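Local coordinates for protein putative alkaline phosphatase (Pseudomonas fluorescens, PDB 4F1V) that binds phosphate with high affinity in the periplasm and probably delivers it to an ABC transporter for import, at residues Asp2-Tyr15 / Thr53-Lys65. Sequence-based numbering, arbitrary orientation. Where two conformers were deposited one is given.
Sequences DINGGGATLPQALY and TNKNVHWAGSDSK. With PI (hydrogenphosphate ion), chain B.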
# COMPACT_ATOMS: atom_id res chain seq x y z
N ASP A 2 17.06 -10.07 16.99
CA ASP A 2 16.55 -8.89 16.28
C ASP A 2 15.04 -9.11 16.02
O ASP A 2 14.49 -10.18 15.89
CB ASP A 2 17.25 -8.66 14.99
CG ASP A 2 18.63 -7.87 15.13
OD1 ASP A 2 19.24 -7.67 14.06
OD2 ASP A 2 19.00 -7.36 16.23
N ILE A 3 14.39 -7.95 15.86
CA ILE A 3 12.98 -7.85 15.42
C ILE A 3 12.90 -7.94 13.91
O ILE A 3 13.54 -7.12 13.21
CB ILE A 3 12.48 -6.38 15.86
CG1 ILE A 3 12.46 -6.17 17.37
CG2 ILE A 3 11.12 -6.10 15.22
CD1 ILE A 3 11.51 -7.10 18.10
N ASN A 4 12.17 -8.91 13.41
CA ASN A 4 12.13 -9.19 12.00
C ASN A 4 10.78 -8.76 11.35
O ASN A 4 9.71 -9.26 11.77
CB ASN A 4 12.31 -10.68 11.76
CG ASN A 4 13.62 -11.17 12.31
OD1 ASN A 4 14.68 -10.62 12.02
ND2 ASN A 4 13.57 -12.23 13.12
N GLY A 5 10.87 -7.92 10.33
CA GLY A 5 9.71 -7.47 9.56
C GLY A 5 9.97 -7.57 8.06
O GLY A 5 11.07 -7.69 7.54
N GLY A 6 8.86 -7.44 7.32
CA GLY A 6 8.87 -7.60 5.87
C GLY A 6 7.45 -7.59 5.36
O GLY A 6 6.50 -7.46 6.12
N GLY A 7 7.32 -7.74 4.02
CA GLY A 7 6.00 -7.73 3.40
C GLY A 7 5.98 -6.85 2.18
O GLY A 7 6.81 -6.98 1.26
N ALA A 8 4.99 -5.93 2.14
CA ALA A 8 4.77 -5.02 1.03
C ALA A 8 6.07 -4.50 0.42
O ALA A 8 6.92 -3.95 1.13
CB ALA A 8 3.95 -3.84 1.53
N THR A 9 6.16 -4.58 -0.92
CA THR A 9 7.24 -3.94 -1.64
C THR A 9 6.99 -2.46 -1.95
O THR A 9 7.96 -1.71 -2.10
CB THR A 9 7.62 -4.70 -2.96
OG1 THR A 9 6.58 -4.54 -3.96
CG2 THR A 9 7.93 -6.14 -2.70
N LEU A 10 5.72 -2.02 -2.00
CA LEU A 10 5.44 -0.63 -2.38
C LEU A 10 6.29 0.35 -1.55
O LEU A 10 6.86 1.30 -2.14
CB LEU A 10 3.94 -0.38 -2.37
CG LEU A 10 3.44 1.07 -2.47
CD1 LEU A 10 2.10 1.15 -3.14
CD2 LEU A 10 3.38 1.75 -1.08
N PRO A 11 6.38 0.18 -0.23
CA PRO A 11 7.14 1.11 0.65
C PRO A 11 8.49 0.55 1.12
O PRO A 11 9.06 1.04 2.07
CB PRO A 11 6.23 1.29 1.86
CG PRO A 11 5.69 -0.10 2.04
CD PRO A 11 5.58 -0.71 0.64
N GLN A 12 9.00 -0.50 0.47
CA GLN A 12 10.20 -1.13 1.06
C GLN A 12 11.39 -0.18 1.09
O GLN A 12 12.18 -0.28 2.03
CB GLN A 12 10.59 -2.44 0.34
CG GLN A 12 11.16 -2.16 -1.06
CD GLN A 12 11.45 -3.39 -1.84
OE1 GLN A 12 10.74 -4.41 -1.72
NE2 GLN A 12 12.52 -3.37 -2.61
N ALA A 13 11.52 0.76 0.14
CA ALA A 13 12.66 1.68 0.19
C ALA A 13 12.55 2.64 1.35
O ALA A 13 13.60 3.10 1.88
CB ALA A 13 12.81 2.43 -1.15
N LEU A 14 11.35 2.97 1.81
CA LEU A 14 11.20 3.76 3.01
C LEU A 14 11.75 2.98 4.22
O LEU A 14 12.58 3.49 4.97
CB LEU A 14 9.72 4.13 3.20
CG LEU A 14 9.38 4.70 4.56
CD1 LEU A 14 10.13 5.98 4.83
CD2 LEU A 14 7.87 4.91 4.70
N TYR A 15 11.29 1.73 4.41
CA TYR A 15 11.72 1.00 5.60
C TYR A 15 13.18 0.60 5.53
O TYR A 15 13.79 0.37 6.60
CB TYR A 15 10.83 -0.26 5.81
CG TYR A 15 9.37 0.11 5.95
CD1 TYR A 15 8.93 1.19 6.76
CD2 TYR A 15 8.41 -0.63 5.31
CE1 TYR A 15 7.61 1.52 6.83
CE2 TYR A 15 7.05 -0.32 5.39
CZ TYR A 15 6.65 0.77 6.12
OH TYR A 15 5.34 1.17 6.19
N THR A 53 14.12 -21.11 8.74
CA THR A 53 13.14 -21.40 9.77
C THR A 53 13.63 -21.11 11.22
O THR A 53 12.87 -21.25 12.13
CB THR A 53 12.70 -22.88 9.74
OG1 THR A 53 13.90 -23.72 9.79
CG2 THR A 53 11.92 -23.24 8.49
N ASN A 54 14.82 -20.54 11.38
CA ASN A 54 15.43 -20.33 12.71
C ASN A 54 15.22 -18.92 13.30
O ASN A 54 15.91 -18.51 14.23
CB ASN A 54 16.92 -20.65 12.76
CG ASN A 54 17.76 -19.74 11.93
OD1 ASN A 54 17.30 -19.01 11.08
ND2 ASN A 54 19.09 -19.94 12.07
N LYS A 55 14.22 -18.21 12.77
CA LYS A 55 13.81 -16.91 13.21
C LYS A 55 12.27 -16.83 13.33
O LYS A 55 11.55 -17.56 12.66
CB LYS A 55 14.36 -15.81 12.25
CG LYS A 55 15.87 -15.64 12.35
CD LYS A 55 16.39 -14.56 11.46
CE LYS A 55 17.91 -14.30 11.69
NZ LYS A 55 18.33 -13.25 10.70
N ASN A 56 11.84 -15.92 14.18
CA ASN A 56 10.43 -15.54 14.32
C ASN A 56 10.15 -14.28 13.49
O ASN A 56 11.01 -13.51 13.14
CB ASN A 56 10.10 -15.30 15.81
CG ASN A 56 10.18 -16.61 16.58
OD1 ASN A 56 9.50 -17.56 16.27
ND2 ASN A 56 11.10 -16.68 17.52
N VAL A 57 8.83 -14.09 13.22
CA VAL A 57 8.33 -12.90 12.55
C VAL A 57 7.71 -12.00 13.62
O VAL A 57 6.88 -12.46 14.41
CB VAL A 57 7.27 -13.25 11.50
CG1 VAL A 57 6.62 -11.99 10.90
CG2 VAL A 57 7.88 -14.10 10.40
N HIS A 58 8.09 -10.72 13.63
CA HIS A 58 7.59 -9.80 14.63
C HIS A 58 6.61 -8.78 14.10
O HIS A 58 5.80 -8.26 14.88
CB HIS A 58 8.78 -9.11 15.32
CG HIS A 58 9.72 -10.09 15.96
ND1 HIS A 58 10.79 -10.59 15.31
CD2 HIS A 58 9.60 -10.74 17.15
CE1 HIS A 58 11.36 -11.47 16.10
NE2 HIS A 58 10.63 -11.65 17.19
N TRP A 59 6.68 -8.44 12.80
CA TRP A 59 5.80 -7.40 12.24
C TRP A 59 5.79 -7.60 10.71
O TRP A 59 6.65 -8.25 10.14
CB TRP A 59 6.25 -6.00 12.61
CG TRP A 59 7.49 -5.45 12.03
CD1 TRP A 59 8.78 -5.72 12.41
CD2 TRP A 59 7.61 -4.51 10.94
NE1 TRP A 59 9.68 -4.99 11.65
CE2 TRP A 59 8.98 -4.23 10.74
CE3 TRP A 59 6.66 -3.86 10.12
CZ2 TRP A 59 9.43 -3.31 9.77
CZ3 TRP A 59 7.09 -2.95 9.15
CH2 TRP A 59 8.47 -2.67 9.00
N ALA A 60 4.80 -6.94 10.08
CA ALA A 60 4.72 -6.92 8.61
C ALA A 60 4.31 -5.53 8.10
O ALA A 60 3.56 -4.81 8.74
CB ALA A 60 3.77 -7.94 8.07
N GLY A 61 4.81 -5.21 6.91
CA GLY A 61 4.23 -4.13 6.10
C GLY A 61 3.21 -4.71 5.13
O GLY A 61 3.46 -5.74 4.51
N SER A 62 2.06 -4.05 4.96
CA SER A 62 1.06 -4.50 4.02
C SER A 62 0.25 -3.32 3.50
O SER A 62 -0.18 -2.48 4.29
CB SER A 62 0.10 -5.49 4.70
OG SER A 62 -0.79 -6.00 3.73
N ASP A 63 0.01 -3.27 2.19
CA ASP A 63 -0.97 -2.37 1.61
C ASP A 63 -2.29 -3.10 1.26
O ASP A 63 -3.18 -2.51 0.62
CB ASP A 63 -0.44 -1.45 0.44
CG ASP A 63 0.99 -1.83 0.02
OD1 ASP A 63 1.95 -1.20 0.45
OD2 ASP A 63 1.07 -2.82 -0.75
N SER A 64 -2.40 -4.34 1.70
CA SER A 64 -3.63 -5.11 1.70
C SER A 64 -4.18 -5.19 3.13
O SER A 64 -3.47 -5.61 4.06
CB SER A 64 -3.39 -6.54 1.18
OG SER A 64 -4.49 -7.37 1.40
N LYS A 65 -5.44 -4.84 3.34
CA LYS A 65 -6.04 -4.99 4.67
C LYS A 65 -6.12 -6.46 5.08
O LYS A 65 -6.30 -7.36 4.26
CB LYS A 65 -7.44 -4.41 4.70
CG LYS A 65 -7.44 -2.86 4.74
CD LYS A 65 -8.74 -2.22 5.13
CE LYS A 65 -9.29 -2.37 6.48
NZ LYS A 65 -10.40 -1.27 6.68
P PI B . 2.97 -4.90 -2.54
O1 PI B . 2.08 -5.81 -1.70
O2 PI B . 4.33 -5.54 -2.81
O3 PI B . 2.26 -4.52 -3.85
O4 PI B . 3.24 -3.60 -1.73
O HOH W 1 12.57 -5.55 11.06
O HOH W 2 17.37 -11.17 12.12
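Asn4 and His58 grip each other where strands 5-7 and 59-62 come together as parallel neighbours in the mixed sheet of one lobe of this Venus-flytrap phosphate-binding protein. The backbone N of Asn4 donates to His58 ND1 (2.9 Å, nearly straight at 172°) from somewhat outside the imidazole plane, while Asn4 O receives the backbone N of His58. Ile3 CD1 lies over one face of that imidazole. An alanine in place of His58 would probably leave the Asn4 N-H without its acceptor and open a gap beneath Ile3. The Asn4 amide also reaches Asn56 O through ND2 (2.9 Å).

Trp59 starts from CB with CG set between its backbone N and carbonyl carbon (chi1 70°), which lays the indole against Gly5. CD1 meets Ile3 CG2, NE1 donates to a water that also binds Ile3 O, the five-membered ring lies under Gly5 CA (3.4 Å to its centroid), and CH2 points into the face of Tyr15 in a T-shaped pair. A side chain on Gly5 would hit this ring.

Farther along, Ala8 N donates to Gly61 O, and both strands lead into the phosphate pocket, where Asp63, its OD1 hydrogen-bonded to Thr294 OG1, brings OD2 to 2.5 Å from phosphate O4.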